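Local coordinates for protein Exo-poly-alpha-D-galacturonosidase (Thermotoga maritima, PDB 3JUR) that probably hydrolyses polygalacturonate from its chain ends as a hyperthermoactive, tetrameric family 28 glycoside hydrolase, at residues 49-54 with 72-77; 24-29 with 55-60; 62-67 with 80-85. All blocks are in the same frame, centred on the assembly; numbering follows the deposited sequence.

How the contacts relate
All three contacts lie at one end of the parallel beta-helix, where helix 44-57 covers the first turns, and each is only partly buried. Contacts 1 and 2 share that helix: contact 1 sets one of its faces against strand 68-75, and contact 2 ties the glycine turn at its C-terminus to the approach to strand 27-29. Contact 3 joins strands 60-64 and 80-84; L62 of strand 60-64 packs against A50, I51 and L54. Contact 1 has a buried isoleucine and a salt bridge at its solvent-facing border, contact 2 buried glycines and an arginine gripping a carbonyl, and contact 3 backbone pairing of two strands, with a buried aliphatic face on one side and a more polar one on the other.

Contact 1 (49-54 with 72-77); sequences RAIEEL and GPIHLK
I51 points from helix 44-57 toward the end of strand 68-75, and its CD1 methyl presses on the backbone there, 3.3 Å from H75 O. That touch is van der Waals only, since a methyl offers the carbonyl no hydrogen bond. The same CD1 lies 3.8 Å from CG2 of I74, the two side chains crossing at about a right angle, and also reaches CD2 of L76. With chi1 at -72°, CG1 stands anti to the carbonyl carbon, which carries CD1 to the strand and turns CG2 toward CG of K77, 4.1 Å away. A beta-branched aliphatic suits this buried place because it fills two directions at once. Cut back to an alanine, I51 would probably leave a gap beside I74 and L76, and K77 CG would lose the methyl it rests on. Here the helix covers the end of the right-handed parallel beta-helix, the fold of family 28 enzymes, closing over side chains of its first turn; L62 of strand 60-64 touches I51 from the same core. The charged pair lies at the solvent-facing border of the contact. K77 runs out extended beyond CG and offers NZ to E52 OE1 at 3.1 Å, a salt bridge in which the lysine nitrogen meets the oxygen nearly along its C-O axis. The glutamate bends at chi2 (54°) to bring its carboxylate round to the lysine, and both long, flexible chains suit such a border. H75 turns its ring away from the helix, and its NE2 is hydrogen-bonded to S114 OG. The backbone of I74 is hydrogen-bonded to L116 and Y118 and that of L76 to Y118, while within the helix E53 N is bonded to R49 O at 2.9 Å.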
ATOM      1  N   ARG D  49      40.031 -43.458 -28.617  1.00 25.18           N
ATOM      2  CA  ARG D  49      40.145 -44.914 -28.612  1.00 25.34           C
ATOM      3  C   ARG D  49      39.192 -45.549 -27.595  1.00 24.96           C
ATOM      4  O   ARG D  49      38.624 -46.611 -27.850  1.00 24.63           O
ATOM      5  CB  ARG D  49      41.583 -45.339 -28.331  1.00 25.41           C
ATOM      6  CG  ARG D  49      42.103 -46.418 -29.266  1.00 26.90           C
ATOM      7  CD  ARG D  49      43.407 -47.022 -28.743  1.00 28.96           C
ATOM      8  NE  ARG D  49      44.278 -46.003 -28.151  1.00 30.10           N
ATOM      9  CZ  ARG D  49      45.196 -46.239 -27.216  1.00 30.36           C
ATOM     10  NH1 ARG D  49      45.383 -47.467 -26.740  1.00 29.86           N
ATOM     11  NH2 ARG D  49      45.925 -45.235 -26.750  1.00 31.13           N
ATOM     12  N   ALA D  50      39.010 -44.885 -26.453  1.00 24.78           N
ATOM     13  CA  ALA D  50      38.090 -45.364 -25.417  1.00 24.57           C
ATOM     14  C   ALA D  50      36.637 -45.353 -25.886  1.00 24.47           C
ATOM     15  O   ALA D  50      35.893 -46.296 -25.622  1.00 24.10           O
ATOM     16  CB  ALA D  50      38.248 -44.558 -24.143  1.00 24.47           C
ATOM     17  N   ILE D  51      36.245 -44.284 -26.578  1.00 24.82           N
ATOM     18  CA  ILE D  51      34.886 -44.143 -27.115  1.00 25.12           C
ATOM     19  C   ILE D  51      34.616 -45.190 -28.205  1.00 25.68           C
ATOM     20  O   ILE D  51      33.538 -45.795 -28.240  1.00 25.61           O
ATOM     21  CB  ILE D  51      34.616 -42.693 -27.626  1.00 25.04           C
ATOM     22  CG1 ILE D  51      34.476 -41.729 -26.438  1.00 25.06           C
ATOM     23  CG2 ILE D  51      33.359 -42.629 -28.501  1.00 24.51           C
ATOM     24  CD1 ILE D  51      34.461 -40.253 -26.802  1.00 24.16           C
ATOM     25  N   GLU D  52      35.601 -45.403 -29.076  1.00 26.11           N
ATOM     26  CA  GLU D  52      35.498 -46.401 -30.140  1.00 27.05           C
ATOM     27  C   GLU D  52      35.465 -47.835 -29.590  1.00 27.18           C
ATOM     28  O   GLU D  52      34.694 -48.664 -30.075  1.00 27.14           O
ATOM     29  CB  GLU D  52      36.612 -46.211 -31.184  1.00 27.23           C
ATOM     30  CG  GLU D  52      36.783 -47.348 -32.215  1.00 28.80           C
ATOM     31  CD  GLU D  52      35.502 -47.701 -32.981  1.00 30.66           C
ATOM     32  OE1 GLU D  52      34.639 -46.814 -33.188  1.00 32.59           O
ATOM     33  OE2 GLU D  52      35.366 -48.879 -33.380  1.00 31.53           O
ATOM     34  N   GLU D  53      36.282 -48.118 -28.576  1.00 27.51           N
ATOM     35  CA  GLU D  53      36.248 -49.429 -27.924  1.00 28.03           C
ATOM     36  C   GLU D  53      34.861 -49.706 -27.338  1.00 27.96           C
ATOM     37  O   GLU D  53      34.334 -50.806 -27.482  1.00 28.20           O
ATOM     38  CB  GLU D  53      37.334 -49.551 -26.850  1.00 28.16           C
ATOM     39  CG  GLU D  53      37.489 -50.952 -26.239  1.00 29.15           C
ATOM     40  CD  GLU D  53      38.154 -51.949 -27.175  1.00 30.55           C
ATOM     41  OE1 GLU D  53      37.510 -52.394 -28.151  1.00 30.91           O
ATOM     42  OE2 GLU D  53      39.326 -52.301 -26.923  1.00 31.81           O
ATOM     43  N   LEU D  54      34.271 -48.700 -26.698  1.00 27.99           N
ATOM     44  CA  LEU D  54      32.918 -48.818 -26.148  1.00 27.91           C
ATOM     45  C   LEU D  54      31.866 -48.945 -27.238  1.00 27.89           C
ATOM     46  O   LEU D  54      30.986 -49.797 -27.163  1.00 27.85           O
ATOM     47  CB  LEU D  54      32.588 -47.621 -25.253  1.00 27.72           C
ATOM     48  CG  LEU D  54      33.074 -47.667 -23.807  1.00 27.69           C
ATOM     49  CD1 LEU D  54      33.022 -46.271 -23.198  1.00 27.61           C
ATOM     50  CD2 LEU D  54      32.254 -48.654 -22.984  1.00 27.39           C
ATOM     51  N   GLY D  72      42.065 -32.248 -26.819  1.00 21.62           N
ATOM     52  CA  GLY D  72      41.327 -31.467 -27.802  1.00 21.58           C
ATOM     53  C   GLY D  72      39.864 -31.860 -27.696  1.00 21.62           C
ATOM     54  O   GLY D  72      39.471 -32.505 -26.722  1.00 21.51           O
ATOM     55  N   PRO D  73      39.047 -31.500 -28.703  1.00 21.73           N
ATOM     56  CA  PRO D  73      37.609 -31.769 -28.633  1.00 21.70           C
ATOM     57  C   PRO D  73      37.297 -33.262 -28.493  1.00 21.81           C
ATOM     58  O   PRO D  73      38.021 -34.099 -29.026  1.00 21.81           O
ATOM     59  CB  PRO D  73      37.090 -31.238 -29.974  1.00 21.79           C
ATOM     60  CG  PRO D  73      38.263 -31.310 -30.882  1.00 21.45           C
ATOM     61  CD  PRO D  73      39.432 -30.950 -30.015  1.00 21.53           C
ATOM     62  N   ILE D  74      36.231 -33.576 -27.767  1.00 22.10           N
ATOM     63  CA  ILE D  74      35.780 -34.957 -27.579  1.00 22.04           C
ATOM     64  C   ILE D  74      34.537 -35.181 -28.420  1.00 22.31           C
ATOM     65  O   ILE D  74      33.563 -34.426 -28.312  1.00 22.05           O
ATOM     66  CB  ILE D  74      35.457 -35.248 -26.085  1.00 22.00           C
ATOM     67  CG1 ILE D  74      36.734 -35.205 -25.234  1.00 21.91           C
ATOM     68  CG2 ILE D  74      34.731 -36.586 -25.922  1.00 21.59           C
ATOM     69  CD1 ILE D  74      36.473 -35.059 -23.744  1.00 21.85           C
ATOM     70  N   HIS D  75      34.579 -36.207 -29.265  1.00 22.41           N
ATOM     71  CA  HIS D  75      33.434 -36.565 -30.098  1.00 22.93           C
ATOM     72  C   HIS D  75      32.732 -37.808 -29.568  1.00 23.06           C
ATOM     73  O   HIS D  75      33.276 -38.911 -29.612  1.00 23.34           O
ATOM     74  CB  HIS D  75      33.857 -36.736 -31.564  1.00 22.90           C
ATOM     75  CG  HIS D  75      34.111 -35.438 -32.269  1.00 23.91           C
ATOM     76  ND1 HIS D  75      34.404 -35.364 -33.614  1.00 24.61           N
ATOM     77  CD2 HIS D  75      34.102 -34.160 -31.814  1.00 23.81           C
ATOM     78  CE1 HIS D  75      34.579 -34.099 -33.955  1.00 24.83           C
ATOM     79  NE2 HIS D  75      34.401 -33.349 -32.881  1.00 24.47           N
ATOM     80  N   LEU D  76      31.531 -37.610 -29.035  1.00 23.29           N
ATOM     81  CA  LEU D  76      30.731 -38.707 -28.510  1.00 23.61           C
ATOM     82  C   LEU D  76      30.049 -39.466 -29.646  1.00 23.74           C
ATOM     83  O   LEU D  76      29.931 -38.961 -30.761  1.00 24.20           O
ATOM     84  CB  LEU D  76      29.702 -38.188 -27.499  1.00 23.54           C
ATOM     85  CG  LEU D  76      30.269 -37.527 -26.237  1.00 24.01           C
ATOM     86  CD1 LEU D  76      29.206 -36.717 -25.504  1.00 25.26           C
ATOM     87  CD2 LEU D  76      30.913 -38.549 -25.300  1.00 24.54           C
ATOM     88  N   LYS D  77      29.639 -40.698 -29.366  1.00 23.65           N
ATOM     89  CA  LYS D  77      28.834 -41.478 -30.300  1.00 23.34           C
ATOM     90  C   LYS D  77      27.597 -41.958 -29.553  1.00 23.05           C
ATOM     91  O   LYS D  77      27.504 -41.778 -28.338  1.00 23.22           O
ATOM     92  CB  LYS D  77      29.642 -42.646 -30.880  1.00 23.38           C
ATOM     93  CG  LYS D  77      30.874 -42.211 -31.677  1.00 23.64           C
ATOM     94  CD  LYS D  77      31.614 -43.381 -32.287  1.00 26.19           C
ATOM     95  CE  LYS D  77      32.930 -42.921 -32.900  1.00 26.64           C
ATOM     96  NZ  LYS D  77      33.503 -43.948 -33.809  1.00 28.16           N
TER

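Contact 2 (24-29 with 55-60); sequences PDREVN and SKQGGG
R26 reaches across to the turn that ends helix 44-57 and gives NH1 to G59 O at 2.8 Å, with an N-H...O angle of 151°; its long chain suits the span from loop to turn. The oxygen lies at the guanidinium edge, in its plane, whereas the nitrogen stands above the plane of the carbonyl. Q57 O lies over one guanidinium face, too poorly angled for a hydrogen bond. R26 CG is anti to the backbone N (chi1 -159°), and the later bend at chi3 swings the guanidinium over the turn. The tight part is where backbone meets backbone: G60 CA comes within 3.3 Å of R26 O, and a side chain at G60 would collide with that oxygen. P24 packs its compact ring flush on the glycines, with CG 3.5 Å from G58 O and CB beside G59 O; a side chain at G59 would crowd this ring. The turn itself is a Schellman motif: G58, with positive phi, is its C-prime residue, G59 N bonds to L54 O and G58 N weakly to S55 O. All three glycines adopt backbone angles at which a side chain would jam against the preceding carbonyl oxygen. The turn leads into strand 60-64, which pairs in parallel with strand 27-29, the helix lying between them in the chain. Toward solvent the fit becomes looser. Q57 crosses R26 obliquely, its CB 3.7 Å from the arginine CD, with amide and guanidinium planes 38° apart; the amide NE2 is bonded instead to E53 O, one helical turn back.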
ATOM      1  N   PRO D  24      24.045 -48.931 -21.922  1.00 28.92           N
ATOM      2  CA  PRO D  24      24.450 -50.325 -21.717  1.00 28.84           C
ATOM      3  C   PRO D  24      25.297 -50.520 -20.456  1.00 29.00           C
ATOM      4  O   PRO D  24      26.134 -49.672 -20.131  1.00 28.89           O
ATOM      5  CB  PRO D  24      25.282 -50.632 -22.966  1.00 28.83           C
ATOM      6  CG  PRO D  24      24.719 -49.747 -24.014  1.00 28.96           C
ATOM      7  CD  PRO D  24      24.297 -48.486 -23.308  1.00 28.89           C
ATOM      8  N   ASP D  25      25.069 -51.630 -19.756  1.00 29.14           N
ATOM      9  CA  ASP D  25      25.822 -51.954 -18.545  1.00 29.20           C
ATOM     10  C   ASP D  25      27.200 -52.488 -18.931  1.00 29.03           C
ATOM     11  O   ASP D  25      27.385 -53.688 -19.146  1.00 29.17           O
ATOM     12  CB  ASP D  25      25.054 -52.961 -17.678  1.00 29.35           C
ATOM     13  CG  ASP D  25      25.549 -52.994 -16.236  1.00 30.01           C
ATOM     14  OD1 ASP D  25      25.852 -51.919 -15.676  1.00 30.79           O
ATOM     15  OD2 ASP D  25      25.624 -54.100 -15.656  1.00 30.80           O
ATOM     16  N   ARG D  26      28.158 -51.571 -19.019  1.00 28.82           N
ATOM     17  CA  ARG D  26      29.478 -51.838 -19.577  1.00 28.65           C
ATOM     18  C   ARG D  26      30.302 -50.574 -19.358  1.00 28.57           C
ATOM     19  O   ARG D  26      29.803 -49.468 -19.581  1.00 28.46           O
ATOM     20  CB  ARG D  26      29.342 -52.128 -21.079  1.00 28.65           C
ATOM     21  CG  ARG D  26      30.478 -52.888 -21.711  1.00 28.36           C
ATOM     22  CD  ARG D  26      30.282 -53.011 -23.224  1.00 28.18           C
ATOM     23  NE  ARG D  26      29.259 -53.993 -23.600  1.00 27.38           N
ATOM     24  CZ  ARG D  26      28.121 -53.713 -24.237  1.00 27.11           C
ATOM     25  NH1 ARG D  26      27.826 -52.469 -24.597  1.00 26.16           N
ATOM     26  NH2 ARG D  26      27.273 -54.688 -24.523  1.00 26.66           N
ATOM     27  N   GLU D  27      31.546 -50.727 -18.906  1.00 28.38           N
ATOM     28  CA  GLU D  27      32.409 -49.569 -18.648  1.00 28.30           C
ATOM     29  C   GLU D  27      33.894 -49.812 -18.912  1.00 28.10           C
ATOM     30  O   GLU D  27      34.415 -50.903 -18.677  1.00 28.04           O
ATOM     31  CB  GLU D  27      32.211 -49.041 -17.220  1.00 28.43           C
ATOM     32  CG  GLU D  27      32.649 -49.996 -16.113  1.00 28.91           C
ATOM     33  CD  GLU D  27      32.411 -49.445 -14.711  1.00 29.75           C
ATOM     34  OE1 GLU D  27      33.231 -49.739 -13.817  1.00 30.72           O
ATOM     35  OE2 GLU D  27      31.417 -48.719 -14.499  1.00 29.23           O
ATOM     36  N   VAL D  28      34.568 -48.778 -19.407  1.00 27.84           N
ATOM     37  CA  VAL D  28      36.022 -48.802 -19.533  1.00 27.40           C
ATOM     38  C   VAL D  28      36.610 -47.544 -18.875  1.00 27.11           C
ATOM     39  O   VAL D  28      35.934 -46.517 -18.766  1.00 27.02           O
ATOM     40  CB  VAL D  28      36.493 -48.943 -21.006  1.00 27.46           C
ATOM     41  CG1 VAL D  28      37.846 -49.629 -21.053  1.00 27.64           C
ATOM     42  CG2 VAL D  28      35.509 -49.766 -21.825  1.00 27.64           C
ATOM     43  N   ASN D  29      37.854 -47.648 -18.413  1.00 26.63           N
ATOM     44  CA  ASN D  29      38.552 -46.556 -17.739  1.00 26.24           C
ATOM     45  C   ASN D  29      39.553 -45.882 -18.678  1.00 26.11           C
ATOM     46  O   ASN D  29      40.316 -46.560 -19.376  1.00 26.35           O
ATOM     47  CB  ASN D  29      39.265 -47.091 -16.491  1.00 26.12           C
ATOM     48  CG  ASN D  29      39.684 -45.992 -15.529  1.00 25.88           C
ATOM     49  OD1 ASN D  29      40.410 -45.063 -15.896  1.00 25.42           O
ATOM     50  ND2 ASN D  29      39.245 -46.109 -14.278  1.00 24.36           N
ATOM     51  N   SER D  55      31.971 -48.084 -28.247  1.00 28.14           N
ATOM     52  CA  SER D  55      31.055 -48.069 -29.380  1.00 28.50           C
ATOM     53  C   SER D  55      31.077 -49.395 -30.148  1.00 28.69           C
ATOM     54  O   SER D  55      30.038 -49.846 -30.644  1.00 28.85           O
ATOM     55  CB  SER D  55      31.406 -46.905 -30.307  1.00 28.40           C
ATOM     56  OG  SER D  55      30.456 -46.771 -31.341  1.00 29.39           O
ATOM     57  N   LYS D  56      32.261 -50.010 -30.230  1.00 28.64           N
ATOM     58  CA  LYS D  56      32.462 -51.322 -30.860  1.00 28.73           C
ATOM     59  C   LYS D  56      31.580 -52.398 -30.216  1.00 28.59           C
ATOM     60  O   LYS D  56      30.976 -53.219 -30.911  1.00 28.68           O
ATOM     61  CB  LYS D  56      33.938 -51.734 -30.754  1.00 28.54           C
ATOM     62  CG  LYS D  56      34.416 -52.689 -31.835  1.00 29.36           C
ATOM     63  CD  LYS D  56      35.829 -53.210 -31.563  1.00 29.66           C
ATOM     64  CE  LYS D  56      35.810 -54.488 -30.732  1.00 30.03           C
ATOM     65  NZ  LYS D  56      37.177 -55.002 -30.450  1.00 30.19           N
ATOM     66  N   GLN D  57      31.512 -52.378 -28.887  1.00 28.41           N
ATOM     67  CA  GLN D  57      30.726 -53.344 -28.120  1.00 28.14           C
ATOM     68  C   GLN D  57      29.231 -52.995 -28.061  1.00 27.88           C
ATOM     69  O   GLN D  57      28.411 -53.838 -27.690  1.00 27.63           O
ATOM     70  CB  GLN D  57      31.300 -53.475 -26.707  1.00 28.23           C
ATOM     71  CG  GLN D  57      32.685 -54.120 -26.650  1.00 28.68           C
ATOM     72  CD  GLN D  57      33.374 -53.909 -25.313  1.00 29.43           C
ATOM     73  OE1 GLN D  57      33.432 -54.816 -24.486  1.00 29.58           O
ATOM     74  NE2 GLN D  57      33.886 -52.702 -25.089  1.00 29.61           N
ATOM     75  N   GLY D  58      28.887 -51.757 -28.419  1.00 27.62           N
ATOM     76  CA  GLY D  58      27.492 -51.304 -28.439  1.00 27.08           C
ATOM     77  C   GLY D  58      27.185 -50.177 -27.467  1.00 27.00           C
ATOM     78  O   GLY D  58      26.019 -49.840 -27.242  1.00 26.67           O
ATOM     79  N   GLY D  59      28.234 -49.592 -26.892  1.00 26.76           N
ATOM     80  CA  GLY D  59      28.086 -48.477 -25.964  1.00 26.48           C
ATOM     81  C   GLY D  59      28.436 -48.809 -24.527  1.00 26.24           C
ATOM     82  O   GLY D  59      28.838 -49.928 -24.210  1.00 26.37           O
ATOM     83  N   GLY D  60      28.281 -47.821 -23.653  1.00 26.22           N
ATOM     84  CA  GLY D  60      28.593 -47.979 -22.239  1.00 25.93           C
ATOM     85  C   GLY D  60      29.140 -46.710 -21.623  1.00 25.75           C
ATOM     86  O   GLY D  60      28.982 -45.625 -22.190  1.00 25.55           O
TER

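Contact 3 (62-67 with 80-85); sequences LIVPEG and IELHVK
L62 and L82 sit side by side on neighbouring parallel strands of the beta-helix, 60-64 and 80-84, whose short axes run 4.9 Å apart and 17° from parallel. Stacking strands in register from one coil to the next is the defining feature of this fold. Backbone hydrogen bonds come first: L62 N to E81 O, H83 N to L62 O, V64 N to H83 O and K85 N to V64 O. Each measures 2.8 Å between nitrogen and oxygen, and the zigzag between the two strands is that of a parallel pair. Apolar packing occupies the face of L62, V64, L82 and V84, turned to the interior. L62 and L82 point the same way, CD2 of the first 3.9 Å from CD1 of the second. That same CD1 meets V64 CG2 at 4.0 Å, so a single leucine methyl fits between L62 and V64 of the adjoining strand; I88 adds to the packing. Branched aliphatic residues suit this place, filling the interior without polar groups to satisfy. The other face carries I63 and H83 and is more polar. I63 CG1 lies 4.3 Å from CD2 of the H83 imidazole, while H83 ND1 is hydrogen-bonded to T128 OG1, an oxygen that E81 OE2 also uses. Past the end of strand 60-64, E66 OE2 forms a salt bridge with K85 NZ of a second subunit. Within its own chain K85 approaches through its aliphatic base, CB resting 3.3 Å from V64 O.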
ATOM      1  N   LEU D  62      32.274 -44.365 -20.092  1.00 25.08           N
ATOM      2  CA  LEU D  62      33.697 -44.029 -20.093  1.00 24.57           C
ATOM      3  C   LEU D  62      34.016 -43.303 -18.789  1.00 24.57           C
ATOM      4  O   LEU D  62      33.531 -42.198 -18.549  1.00 24.36           O
ATOM      5  CB  LEU D  62      34.064 -43.167 -21.318  1.00 24.28           C
ATOM      6  CG  LEU D  62      35.438 -42.474 -21.413  1.00 23.91           C
ATOM      7  CD1 LEU D  62      36.602 -43.426 -21.148  1.00 24.15           C
ATOM      8  CD2 LEU D  62      35.624 -41.782 -22.754  1.00 22.87           C
ATOM      9  N   ILE D  63      34.828 -43.936 -17.949  1.00 24.42           N
ATOM     10  CA  ILE D  63      35.171 -43.365 -16.651  1.00 24.23           C
ATOM     11  C   ILE D  63      36.432 -42.504 -16.743  1.00 24.17           C
ATOM     12  O   ILE D  63      37.503 -42.984 -17.122  1.00 24.12           O
ATOM     13  CB  ILE D  63      35.302 -44.463 -15.554  1.00 24.40           C
ATOM     14  CG1 ILE D  63      33.936 -45.112 -15.288  1.00 24.04           C
ATOM     15  CG2 ILE D  63      35.878 -43.883 -14.254  1.00 24.57           C
ATOM     16  CD1 ILE D  63      34.014 -46.483 -14.648  1.00 24.58           C
ATOM     17  N   VAL D  64      36.272 -41.225 -16.418  1.00 24.06           N
ATOM     18  CA  VAL D  64      37.382 -40.287 -16.291  1.00 24.23           C
ATOM     19  C   VAL D  64      37.624 -40.069 -14.795  1.00 24.55           C
ATOM     20  O   VAL D  64      36.862 -39.347 -14.145  1.00 24.90           O
ATOM     21  CB  VAL D  64      37.069 -38.920 -16.974  1.00 24.22           C
ATOM     22  CG1 VAL D  64      38.269 -37.988 -16.895  1.00 24.01           C
ATOM     23  CG2 VAL D  64      36.629 -39.115 -18.420  1.00 23.49           C
ATOM     24  N   PRO D  65      38.682 -40.690 -14.243  1.00 24.94           N
ATOM     25  CA  PRO D  65      38.924 -40.636 -12.800  1.00 25.21           C
ATOM     26  C   PRO D  65      39.555 -39.316 -12.338  1.00 25.68           C
ATOM     27  O   PRO D  65      39.695 -38.378 -13.135  1.00 25.37           O
ATOM     28  CB  PRO D  65      39.887 -41.808 -12.569  1.00 25.16           C
ATOM     29  CG  PRO D  65      40.625 -41.957 -13.850  1.00 24.98           C
ATOM     30  CD  PRO D  65      39.724 -41.464 -14.953  1.00 24.92           C
ATOM     31  N   GLU D  66      39.913 -39.255 -11.054  1.00 25.93           N
ATOM     32  CA  GLU D  66      40.650 -38.131 -10.465  1.00 26.44           C
ATOM     33  C   GLU D  66      41.854 -37.731 -11.329  1.00 26.08           C
ATOM     34  O   GLU D  66      42.507 -38.584 -11.936  1.00 25.80           O
ATOM     35  CB  GLU D  66      41.111 -38.514  -9.048  1.00 26.96           C
ATOM     36  CG  GLU D  66      42.172 -37.606  -8.399  1.00 28.83           C
ATOM     37  CD  GLU D  66      43.077 -38.356  -7.410  1.00 31.47           C
ATOM     38  OE1 GLU D  66      43.590 -39.444  -7.760  1.00 32.80           O
ATOM     39  OE2 GLU D  66      43.287 -37.857  -6.280  1.00 32.71           O
ATOM     40  N   GLY D  67      42.132 -36.431 -11.370  1.00 25.85           N
ATOM     41  CA  GLY D  67      43.269 -35.888 -12.113  1.00 25.26           C
ATOM     42  C   GLY D  67      42.819 -34.792 -13.061  1.00 24.98           C
ATOM     43  O   GLY D  67      41.617 -34.512 -13.170  1.00 24.90           O
ATOM     44  N   ILE D  80      26.729 -43.692 -25.478  1.00 22.01           N
ATOM     45  CA  ILE D  80      27.922 -43.387 -24.692  1.00 22.13           C
ATOM     46  C   ILE D  80      27.613 -42.446 -23.527  1.00 22.34           C
ATOM     47  O   ILE D  80      26.988 -41.387 -23.708  1.00 22.04           O
ATOM     48  CB  ILE D  80      29.058 -42.785 -25.578  1.00 22.05           C
ATOM     49  CG1 ILE D  80      29.477 -43.759 -26.693  1.00 22.25           C
ATOM     50  CG2 ILE D  80      30.266 -42.352 -24.731  1.00 22.37           C
ATOM     51  CD1 ILE D  80      30.037 -45.106 -26.228  1.00 21.84           C
ATOM     52  N   GLU D  81      28.049 -42.850 -22.336  1.00 22.55           N
ATOM     53  CA  GLU D  81      28.026 -41.987 -21.160  1.00 22.83           C
ATOM     54  C   GLU D  81      29.451 -41.575 -20.800  1.00 22.63           C
ATOM     55  O   GLU D  81      30.305 -42.426 -20.534  1.00 22.85           O
ATOM     56  CB  GLU D  81      27.362 -42.698 -19.977  1.00 23.28           C
ATOM     57  CG  GLU D  81      27.285 -41.870 -18.684  1.00 24.33           C
ATOM     58  CD  GLU D  81      26.789 -42.684 -17.495  1.00 26.44           C
ATOM     59  OE1 GLU D  81      25.828 -43.466 -17.665  1.00 28.82           O
ATOM     60  OE2 GLU D  81      27.353 -42.545 -16.389  1.00 26.79           O
ATOM     61  N   LEU D  82      29.707 -40.272 -20.818  1.00 22.16           N
ATOM     62  CA  LEU D  82      30.985 -39.738 -20.378  1.00 22.01           C
ATOM     63  C   LEU D  82      30.901 -39.412 -18.881  1.00 22.06           C
ATOM     64  O   LEU D  82      30.291 -38.418 -18.489  1.00 21.73           O
ATOM     65  CB  LEU D  82      31.351 -38.503 -21.208  1.00 21.96           C
ATOM     66  CG  LEU D  82      32.676 -37.774 -20.962  1.00 21.81           C
ATOM     67  CD1 LEU D  82      33.903 -38.642 -21.292  1.00 21.97           C
ATOM     68  CD2 LEU D  82      32.707 -36.462 -21.749  1.00 21.27           C
ATOM     69  N   HIS D  83      31.506 -40.267 -18.056  1.00 22.08           N
ATOM     70  CA  HIS D  83      31.426 -40.140 -16.599  1.00 22.06           C
ATOM     71  C   HIS D  83      32.669 -39.439 -16.047  1.00 21.90           C
ATOM     72  O   HIS D  83      33.761 -40.014 -16.007  1.00 21.40           O
ATOM     73  CB  HIS D  83      31.203 -41.513 -15.955  1.00 22.38           C
ATOM     74  CG  HIS D  83      30.990 -41.467 -14.472  1.00 23.32           C
ATOM     75  ND1 HIS D  83      29.865 -40.911 -13.895  1.00 24.72           N
ATOM     76  CD2 HIS D  83      31.750 -41.923 -13.448  1.00 23.82           C
ATOM     77  CE1 HIS D  83      29.950 -41.016 -12.580  1.00 24.56           C
ATOM     78  NE2 HIS D  83      31.084 -41.625 -12.283  1.00 24.62           N
ATOM     79  N   VAL D  84      32.486 -38.184 -15.636  1.00 21.60           N
ATOM     80  CA  VAL D  84      33.591 -37.309 -15.252  1.00 21.50           C
ATOM     81  C   VAL D  84      33.717 -37.164 -13.733  1.00 21.67           C
ATOM     82  O   VAL D  84      32.862 -36.532 -13.079  1.00 21.47           O
ATOM     83  CB  VAL D  84      33.460 -35.900 -15.903  1.00 21.79           C
ATOM     84  CG1 VAL D  84      34.772 -35.135 -15.782  1.00 21.78           C
ATOM     85  CG2 VAL D  84      33.058 -36.013 -17.367  1.00 21.66           C
ATOM     86  N   LYS D  85      34.782 -37.750 -13.182  1.00 21.62           N
ATOM     87  CA  LYS D  85      35.107 -37.614 -11.758  1.00 21.87           C
ATOM     88  C   LYS D  85      36.180 -36.544 -11.554  1.00 21.54           C
ATOM     89  O   LYS D  85      36.080 -35.729 -10.639  1.00 21.21           O
ATOM     90  CB  LYS D  85      35.594 -38.943 -11.172  1.00 22.14           C
ATOM     91  CG  LYS D  85      34.527 -40.010 -11.008  1.00 23.95           C
ATOM     92  CD  LYS D  85      35.164 -41.286 -10.454  1.00 26.61           C
ATOM     93  CE  LYS D  85      34.127 -42.326 -10.057  1.00 28.06           C
ATOM     94  NZ  LYS D  85      34.771 -43.464  -9.329  1.00 28.91           N
TER